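Local coordinates for protein putative oxidoreductase (Klebsiella pneumoniae subsp. pneumoniae MGH 78578, PDB 3E82) that is probably an oxidoreductase of the Gfo/Idh/MocA family, pairing a nucleotide-binding Rossmann domain with a C-terminal alpha/beta domain, at residues B[26-31]-B[299-304]; B[174-178]-B[228-232]; B[237-241]-B[251-255]; B[277-281]-B[291-295]. One frame throughout, in Å; residues are numbered along the deposited sequence.

Interaction 1: B[26-31]-B[299-304]; sequences LIRSVP and QRQYYM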
# COMPACT_ATOMS: atom_id res chain seq x y z
N LEU B 26 18.43 8.16 28.17
CA LEU B 26 17.98 9.42 27.60
C LEU B 26 17.92 10.51 28.68
O LEU B 26 18.50 11.58 28.52
CB LEU B 26 16.60 9.23 26.96
CG LEU B 26 16.57 8.36 25.69
CD1 LEU B 26 15.12 8.02 25.33
CD2 LEU B 26 17.26 9.11 24.55
N ILE B 27 17.24 10.22 29.78
CA ILE B 27 17.11 11.18 30.87
C ILE B 27 18.45 11.66 31.41
O ILE B 27 18.65 12.86 31.62
CB ILE B 27 16.29 10.59 32.05
CG1 ILE B 27 14.85 10.31 31.60
CG2 ILE B 27 16.31 11.55 33.23
CD1 ILE B 27 14.02 9.54 32.60
N ARG B 28 19.37 10.73 31.62
CA ARG B 28 20.68 11.07 32.15
C ARG B 28 21.52 11.90 31.19
O ARG B 28 22.48 12.54 31.60
CB ARG B 28 21.42 9.78 32.55
CG ARG B 28 20.80 9.10 33.80
CD ARG B 28 21.23 7.65 33.97
NE ARG B 28 22.67 7.49 34.11
CZ ARG B 28 23.40 8.01 35.10
NH1 ARG B 28 22.82 8.72 36.06
NH2 ARG B 28 24.71 7.80 35.12
N SER B 29 21.12 11.93 29.92
CA SER B 29 21.85 12.69 28.91
C SER B 29 21.29 14.10 28.72
O SER B 29 21.83 14.89 27.95
CB SER B 29 21.80 11.97 27.56
OG SER B 29 20.51 12.10 26.98
N VAL B 30 20.22 14.42 29.44
CA VAL B 30 19.59 15.72 29.33
C VAL B 30 19.79 16.57 30.59
O VAL B 30 19.22 16.27 31.64
CB VAL B 30 18.06 15.58 29.07
CG1 VAL B 30 17.41 16.95 29.04
CG2 VAL B 30 17.83 14.85 27.76
N PRO B 31 20.60 17.63 30.49
CA PRO B 31 20.87 18.51 31.63
C PRO B 31 19.58 19.12 32.18
O PRO B 31 18.63 19.38 31.43
CB PRO B 31 21.80 19.57 31.03
CG PRO B 31 22.53 18.82 29.97
CD PRO B 31 21.42 18.02 29.32
N GLN B 299 15.90 11.49 19.78
CA GLN B 299 14.73 11.42 20.65
C GLN B 299 14.95 12.09 22.02
O GLN B 299 14.00 12.23 22.79
CB GLN B 299 14.27 9.97 20.81
CG GLN B 299 15.25 9.03 21.48
CD GLN B 299 14.78 7.59 21.39
OE1 GLN B 299 13.83 7.18 22.07
NE2 GLN B 299 15.44 6.80 20.54
N ARG B 300 16.17 12.50 22.32
CA ARG B 300 16.44 13.18 23.58
C ARG B 300 15.60 14.46 23.57
O ARG B 300 15.34 15.06 24.61
CB ARG B 300 17.93 13.54 23.73
CG ARG B 300 18.86 12.35 23.86
CD ARG B 300 20.34 12.75 23.76
NE ARG B 300 20.69 13.81 24.71
CZ ARG B 300 20.83 15.10 24.39
NH1 ARG B 300 20.65 15.49 23.13
NH2 ARG B 300 21.14 15.99 25.33
N GLN B 301 15.18 14.88 22.37
CA GLN B 301 14.37 16.08 22.23
C GLN B 301 13.09 15.96 23.04
O GLN B 301 12.61 16.95 23.60
CB GLN B 301 14.02 16.34 20.76
CG GLN B 301 15.14 16.96 19.92
CD GLN B 301 15.51 18.37 20.38
OE1 GLN B 301 14.64 19.22 20.55
NE2 GLN B 301 16.80 18.61 20.57
N TYR B 302 12.53 14.75 23.12
CA TYR B 302 11.31 14.56 23.90
C TYR B 302 11.53 15.06 25.34
O TYR B 302 10.72 15.81 25.87
CB TYR B 302 10.91 13.09 23.95
CG TYR B 302 9.68 12.85 24.80
CD1 TYR B 302 8.40 13.03 24.27
CD2 TYR B 302 9.78 12.49 26.15
CE1 TYR B 302 7.26 12.87 25.05
CE2 TYR B 302 8.64 12.33 26.95
CZ TYR B 302 7.38 12.52 26.39
OH TYR B 302 6.25 12.39 27.15
N TYR B 303 12.62 14.63 25.96
CA TYR B 303 12.91 15.02 27.34
C TYR B 303 13.40 16.46 27.47
O TYR B 303 13.12 17.12 28.47
CB TYR B 303 13.91 14.05 27.97
CG TYR B 303 13.25 12.79 28.51
CD1 TYR B 303 12.33 12.87 29.55
CD2 TYR B 303 13.50 11.54 27.95
CE1 TYR B 303 11.67 11.73 30.03
CE2 TYR B 303 12.84 10.39 28.41
CZ TYR B 303 11.93 10.50 29.46
OH TYR B 303 11.27 9.38 29.93
N MSE B 304 14.11 16.95 26.46
CA MSE B 304 14.58 18.33 26.50
C MSE B 304 13.37 19.26 26.43
O MSE B 304 13.31 20.28 27.13
CB MSE B 304 15.52 18.61 25.33
CG MSE B 304 16.70 17.66 25.29
SE MSE B 304 17.92 18.05 23.84
CE MSE B 304 17.57 16.59 22.64
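Leu26 and Arg300 bring the two backbones closest, CA to CA 5.7 Å, where the end of helix 17-28 meets the N-terminal part of helix 300-310. Arg300 grips Ser29 side-on with two nitrogens. NH2 of Arg300 donates to the carbonyl Ser29 O at 2.9 Å, almost straight at 168° but from above the carbonyl plane, while NE reaches Ser29 OG at 2.8 Å along a more bent path. Both oxygens lie near the guanidinium plane. The hydroxyl also donates to Leu26 O, and the remaining nitrogen, NH1, forms a salt bridge with Asp298. The contact spans the two-domain architecture of the Gfo/Idh/MocA family: helix 17-28 follows the first strand of the Rossmann fold, and helix 300-310 comes after the last strand of the C-terminal sheet. Next to this polar grip, Tyr303 presents one ring face to Ile27, whose CG1 stands 3.7 Å from the ring centroid in a CH-pi contact; Tyr302 lies against the opposite face. Tyr303 OH bonds to His23. Val30 CG1, anti to the backbone N (chi1 177°), meets CG of selenomethionine Met304 at 3.9 Å, and CG2 reaches Tyr303 CB. Leu26 spreads its branches, CD1 to Gln299 OE1 (3.6 Å), which also accepts from Asn126, and CD2 to Arg300 CG.

Interaction 2: B[174-178]-B[228-232]; sequences SGLWF and LHCSM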
# COMPACT_ATOMS: atom_id res chain seq x y z
N SER B 174 1.43 -7.66 21.93
CA SER B 174 0.01 -7.33 21.86
C SER B 174 -0.52 -7.23 20.43
O SER B 174 -1.61 -6.71 20.19
CB SER B 174 -0.25 -6.01 22.58
OG SER B 174 -1.61 -5.64 22.47
N GLY B 175 0.25 -7.74 19.47
CA GLY B 175 -0.14 -7.67 18.08
C GLY B 175 0.70 -6.61 17.40
O GLY B 175 1.07 -5.61 18.02
N LEU B 176 1.01 -6.82 16.13
CA LEU B 176 1.84 -5.89 15.39
C LEU B 176 1.24 -4.48 15.33
O LEU B 176 1.92 -3.50 15.62
CB LEU B 176 2.08 -6.42 13.98
CG LEU B 176 3.11 -5.72 13.09
CD1 LEU B 176 4.49 -5.90 13.69
CD2 LEU B 176 3.07 -6.32 11.69
N TRP B 177 -0.03 -4.39 14.95
CA TRP B 177 -0.71 -3.10 14.83
C TRP B 177 -0.60 -2.28 16.11
O TRP B 177 -0.16 -1.13 16.07
CB TRP B 177 -2.18 -3.29 14.46
CG TRP B 177 -2.95 -2.00 14.25
CD1 TRP B 177 -4.16 -1.66 14.80
CD2 TRP B 177 -2.56 -0.88 13.43
NE1 TRP B 177 -4.53 -0.41 14.39
CE2 TRP B 177 -3.57 0.09 13.54
CE3 TRP B 177 -1.45 -0.61 12.61
CZ2 TRP B 177 -3.52 1.32 12.87
CZ3 TRP B 177 -1.40 0.61 11.94
CH2 TRP B 177 -2.42 1.56 12.08
N PHE B 178 -0.99 -2.87 17.23
CA PHE B 178 -0.94 -2.17 18.51
C PHE B 178 0.46 -1.77 18.96
O PHE B 178 0.63 -0.74 19.62
CB PHE B 178 -1.59 -3.02 19.61
CG PHE B 178 -2.97 -2.56 19.96
CD1 PHE B 178 -4.01 -2.65 19.03
CD2 PHE B 178 -3.24 -2.03 21.22
CE1 PHE B 178 -5.29 -2.21 19.35
CE2 PHE B 178 -4.52 -1.59 21.55
CZ PHE B 178 -5.54 -1.68 20.61
N LEU B 228 -0.32 3.25 6.01
CA LEU B 228 0.57 2.80 7.08
C LEU B 228 0.60 1.29 6.96
O LEU B 228 -0.46 0.65 6.94
CB LEU B 228 0.00 3.23 8.44
CG LEU B 228 -0.35 4.71 8.60
CD1 LEU B 228 -0.81 4.96 10.04
CD2 LEU B 228 0.85 5.59 8.27
N HIS B 229 1.79 0.72 6.86
CA HIS B 229 1.91 -0.73 6.68
C HIS B 229 2.93 -1.39 7.60
O HIS B 229 4.07 -0.95 7.71
CB HIS B 229 2.28 -1.02 5.21
CG HIS B 229 2.25 -2.47 4.85
ND1 HIS B 229 1.10 -3.10 4.42
CD2 HIS B 229 3.21 -3.43 4.91
CE1 HIS B 229 1.35 -4.39 4.23
NE2 HIS B 229 2.63 -4.61 4.52
N CYS B 230 2.49 -2.47 8.25
CA CYS B 230 3.32 -3.25 9.17
C CYS B 230 3.32 -4.72 8.74
O CYS B 230 2.28 -5.26 8.39
CB CYS B 230 2.76 -3.17 10.60
SG CYS B 230 2.71 -1.54 11.31
N SER B 231 4.48 -5.37 8.78
CA SER B 231 4.56 -6.79 8.43
C SER B 231 5.80 -7.46 9.00
O SER B 231 6.86 -6.86 9.05
CB SER B 231 4.56 -6.99 6.91
OG SER B 231 4.69 -8.38 6.61
N MSE B 232 5.66 -8.71 9.43
CA MSE B 232 6.77 -9.47 9.98
C MSE B 232 7.41 -10.35 8.91
O MSE B 232 8.34 -11.10 9.18
CB MSE B 232 6.30 -10.34 11.15
CG MSE B 232 5.79 -9.55 12.34
SE MSE B 232 7.21 -8.48 13.10
CE MSE B 232 7.47 -9.48 14.75
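The first turn of helix 176-192 lies against the end of strand 225-231, part of the helix-on-sheet packing of the C-terminal alpha/beta domain; Gly175 takes the N-cap position. Leu176 carries most of the contact. With CG anti to the backbone N (chi1 -170°), its two branches divide between Cys230 and Met232: CD2 of Leu176 presses on Cys230 CB at 3.3 Å, tighter than usual for two carbons, and also sits 3.4 Å from the backbone Ser231 N. CD1 of Leu176 turns to selenomethionine Met232, meeting its SE at 3.8 Å as the two side chains run past each other in opposite directions. One residue on, Trp177 offers the rim of its indole. Leu228 CD1 lies near the ring plane 4.3 Å from Trp177 CH2, and Cys230 SG is likewise at the edge, 4.5 Å from Trp177 CE3, a looser fit than that of Leu176. The indole NE1 donates to Leu330 O, which ties the ring to helix 320-339. His229 and Ser231 point to the other face of the strand, where the His229 ring meets that of His150 of the second subunit. Such a layer of helices over one face of an open, largely antiparallel sheet is typical of the C-terminal domain of Gfo/Idh/MocA proteins.

Interaction 3: B[237-241]-B[251-255]; sequences GSSRF and IKARA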
# COMPACT_ATOMS: atom_id res chain seq x y z
N GLY B 237 12.96 -5.27 -0.15
CA GLY B 237 12.15 -4.59 -1.14
C GLY B 237 11.28 -3.41 -0.72
O GLY B 237 10.77 -2.70 -1.59
N SER B 238 11.09 -3.19 0.58
CA SER B 238 10.25 -2.07 1.01
C SER B 238 11.06 -0.87 1.50
O SER B 238 12.25 -0.99 1.81
CB SER B 238 9.28 -2.53 2.10
OG SER B 238 9.98 -3.02 3.21
N SER B 239 10.41 0.28 1.55
CA SER B 239 11.06 1.51 2.00
C SER B 239 10.35 2.04 3.24
O SER B 239 9.13 1.93 3.36
CB SER B 239 11.00 2.58 0.91
OG SER B 239 11.59 2.12 -0.29
N ARG B 240 11.14 2.61 4.14
CA ARG B 240 10.63 3.17 5.39
C ARG B 240 9.53 4.17 5.10
O ARG B 240 8.49 4.16 5.75
CB ARG B 240 11.77 3.88 6.14
CG ARG B 240 11.30 4.60 7.40
CD ARG B 240 10.74 3.64 8.43
NE ARG B 240 10.21 4.36 9.59
CZ ARG B 240 9.00 4.90 9.65
NH1 ARG B 240 8.17 4.80 8.61
NH2 ARG B 240 8.62 5.56 10.74
N PHE B 241 9.79 5.05 4.13
CA PHE B 241 8.85 6.09 3.71
C PHE B 241 8.85 6.20 2.19
O PHE B 241 9.90 6.08 1.55
CB PHE B 241 9.24 7.47 4.26
CG PHE B 241 8.93 7.67 5.72
CD1 PHE B 241 7.62 7.84 6.16
CD2 PHE B 241 9.96 7.75 6.65
CE1 PHE B 241 7.34 8.08 7.51
CE2 PHE B 241 9.70 7.99 8.01
CZ PHE B 241 8.37 8.16 8.43
N ILE B 251 11.87 8.94 -1.43
CA ILE B 251 11.89 7.66 -0.77
C ILE B 251 13.01 7.65 0.25
O ILE B 251 14.11 8.15 -0.01
CB ILE B 251 12.16 6.49 -1.77
CG1 ILE B 251 10.95 6.27 -2.69
CG2 ILE B 251 12.43 5.21 -1.01
CD1 ILE B 251 10.72 7.39 -3.69
N LYS B 252 12.72 7.12 1.44
CA LYS B 252 13.72 6.97 2.49
C LYS B 252 13.72 5.47 2.66
O LYS B 252 12.78 4.88 3.19
CB LYS B 252 13.29 7.66 3.79
CG LYS B 252 14.32 7.48 4.93
CD LYS B 252 15.69 8.07 4.57
CE LYS B 252 16.66 8.08 5.75
NZ LYS B 252 16.96 6.69 6.27
N ALA B 253 14.78 4.83 2.18
CA ALA B 253 14.89 3.39 2.24
C ALA B 253 14.97 2.78 3.63
O ALA B 253 14.13 1.96 4.01
CB ALA B 253 16.11 2.96 1.42
N ARG B 254 15.98 3.21 4.39
CA ARG B 254 16.26 2.67 5.72
C ARG B 254 15.64 3.44 6.89
O ARG B 254 15.36 4.63 6.80
CB ARG B 254 17.79 2.59 5.89
CG ARG B 254 18.27 1.80 7.10
CD ARG B 254 19.80 1.81 7.19
NE ARG B 254 20.31 3.18 7.19
CZ ARG B 254 21.60 3.51 7.15
NH1 ARG B 254 22.54 2.57 7.10
NH2 ARG B 254 21.95 4.79 7.14
N ALA B 255 15.43 2.75 8.00
CA ALA B 255 14.85 3.36 9.19
C ALA B 255 15.89 3.99 10.10
O ALA B 255 17.08 3.68 10.01
CB ALA B 255 14.06 2.31 9.98
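Arg240 meets the backbone of 251-255 at the start of strand 241-245. Its CB rests 3.3 Å from Lys252 O and a little farther from Ala253 O. CG, anti to the backbone N (chi1 175°), passes Arg254 O, and the bend at chi2 sets CD of Arg240 3.9 Å from Ala255 CB. Beyond CD the guanidinium leads away from this segment and over the ring of Phe241: Phe241 CE2 lies above the centre of the guanidinium, and Arg240 NH1 stands 3.3 Å above the ring plane, toward its rim. The tip ends on Ser153 through NH1 and on Gln187 through NH2. The backbone forms a classic beta bulge, Arg240 and Phe241 both facing Lys252. Phe241 N donates to Lys252 O at 3.1 Å, and Lys252 N returns a bond to Phe241 O at 3.0 Å. Arg240 N bonds instead to Ala253 O at 3.1 Å, approaching from above that carbonyl's plane. Just before strand 241-245, Ser239 OG packs on Ile251 CG2, 3.3 Å away. The Lys252 chain folds back, Lys252 NZ donating to Arg254 O at 2.7 Å. The same nitrogen pairs with Asp276 and Asp278. Backbone bonds thus supply the polar grip between the segments, whereas the charged end of Arg240 and, apart from the bond to Arg254 O, that of Lys252 find partners outside the two segments, joining this strand pair to the parts of the domain around it.

Interaction 4: B[277-281]-B[291-295]; sequences DDPLV and AQATP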
# COMPACT_ATOMS: atom_id res chain seq x y z
N ASP B 277 23.33 7.92 7.50
CA ASP B 277 24.00 8.11 6.23
C ASP B 277 23.24 7.49 5.04
O ASP B 277 23.81 7.26 3.98
CB ASP B 277 25.43 7.57 6.31
CG ASP B 277 25.48 6.07 6.52
OD1 ASP B 277 24.43 5.49 6.85
OD2 ASP B 277 26.57 5.49 6.36
N ASP B 278 21.95 7.22 5.25
CA ASP B 278 21.10 6.69 4.19
C ASP B 278 20.36 7.94 3.75
O ASP B 278 19.50 8.45 4.46
CB ASP B 278 20.11 5.65 4.72
CG ASP B 278 19.14 5.16 3.66
OD1 ASP B 278 19.61 4.58 2.65
OD2 ASP B 278 17.92 5.34 3.82
N PRO B 279 20.68 8.45 2.55
CA PRO B 279 20.02 9.65 2.07
C PRO B 279 18.60 9.53 1.59
O PRO B 279 18.09 8.44 1.33
CB PRO B 279 20.95 10.10 0.96
CG PRO B 279 21.31 8.80 0.34
CD PRO B 279 21.60 7.91 1.54
N LEU B 280 17.96 10.68 1.49
CA LEU B 280 16.61 10.77 0.98
C LEU B 280 16.84 10.75 -0.53
O LEU B 280 17.74 11.44 -1.02
CB LEU B 280 15.99 12.10 1.41
CG LEU B 280 15.76 12.30 2.91
CD1 LEU B 280 16.01 13.76 3.29
CD2 LEU B 280 14.34 11.87 3.28
N VAL B 281 16.07 9.94 -1.25
CA VAL B 281 16.20 9.88 -2.70
C VAL B 281 14.98 10.60 -3.28
O VAL B 281 13.84 10.16 -3.11
CB VAL B 281 16.26 8.41 -3.20
CG1 VAL B 281 16.38 8.38 -4.71
CG2 VAL B 281 17.45 7.70 -2.58
N ALA B 291 20.12 12.61 -4.40
CA ALA B 291 20.06 12.37 -2.97
C ALA B 291 20.09 13.66 -2.16
O ALA B 291 20.54 14.70 -2.64
CB ALA B 291 21.20 11.47 -2.54
N GLN B 292 19.57 13.59 -0.94
CA GLN B 292 19.58 14.74 -0.04
C GLN B 292 19.93 14.19 1.33
O GLN B 292 19.31 13.24 1.81
CB GLN B 292 18.22 15.42 0.01
CG GLN B 292 18.22 16.63 0.94
CD GLN B 292 16.97 17.47 0.83
OE1 GLN B 292 16.56 17.86 -0.26
NE2 GLN B 292 16.35 17.76 1.98
N ALA B 293 20.95 14.78 1.95
CA ALA B 293 21.40 14.33 3.26
C ALA B 293 20.24 14.28 4.25
O ALA B 293 19.42 15.20 4.31
CB ALA B 293 22.50 15.25 3.80
N THR B 294 20.16 13.19 5.00
CA THR B 294 19.12 13.02 6.00
C THR B 294 19.58 13.66 7.31
O THR B 294 20.70 13.43 7.76
CB THR B 294 18.83 11.52 6.26
OG1 THR B 294 18.48 10.88 5.02
CG2 THR B 294 17.67 11.37 7.24
N PRO B 295 18.72 14.48 7.93
CA PRO B 295 19.07 15.13 9.19
C PRO B 295 19.27 14.13 10.32
O PRO B 295 18.68 13.04 10.32
CB PRO B 295 17.89 16.08 9.42
CG PRO B 295 16.75 15.36 8.76
CD PRO B 295 17.36 14.86 7.49
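Leu280 and Gln292 form an antiparallel hydrogen-bonded pair: Leu280 N donates to Gln292 O at 2.9 Å, and Gln292 N answers to Leu280 O at 2.8 Å. Beyond the paired residues, Thr294 OG1 donates to Asp278 O at 2.7 Å; chi1 of -56° sets OG1 anti to the carbonyl carbon and directs it to segment 277-281, where Thr294 OG1 also lies 3.5 Å from Pro279 CA. Leu280 O has a second, weaker neighbour, the CA-H of Ala291. These strands make the hairpin 280-284/289-292 at one margin of the mixed sheet of the C-terminal domain, with 289-292 outermost within the chain. Val281 and Ala291 follow as a non-hydrogen-bonded pair, their side chains on the face opposite that of Leu280 and Gln292. The one apolar pair is Pro279 CB on Ala291 CB, 3.8 Å apart. Leu280 instead lies over polar atoms: Leu280 CB sits 3.5 Å from Gln292 O, Leu280 CD1 is 3.8 Å from Ala293 O, and CG passes Thr294 OG1 with the two side chains at about a right angle. Leu280 also reaches Ile136 of helix 131-142, and the extended Gln292 spans toward that helix to give its NE2 to Gln138. The Asp278 carboxylate is directed elsewhere, accepting from the backbone Arg254 N.

Overall arrangement
Interactions 2, 3 and 4 all reach the mixed sheet of the C-terminal domain, whereas interaction 1 joins that domain to the Rossmann domain, which probably binds the nucleotide. Interactions 3 and 4 touch, their centres about 11 Å apart: strands 248-252 and 280-284 are neighbours, Ile251 N lies 2.9 Å from Val281 O, and Arg254 NH2 forms a salt bridge to Asp277 OD1 at 2.6 Å. Interaction 2 lies about 16 Å from interaction 3 between centres, without touching it. Between centres, interaction 1 stands about 28 Å from interaction 2, on the opposite side of the chain's centre, and about 25 Å from interaction 4, although Pro295 is followed closely by Gln299 in sequence.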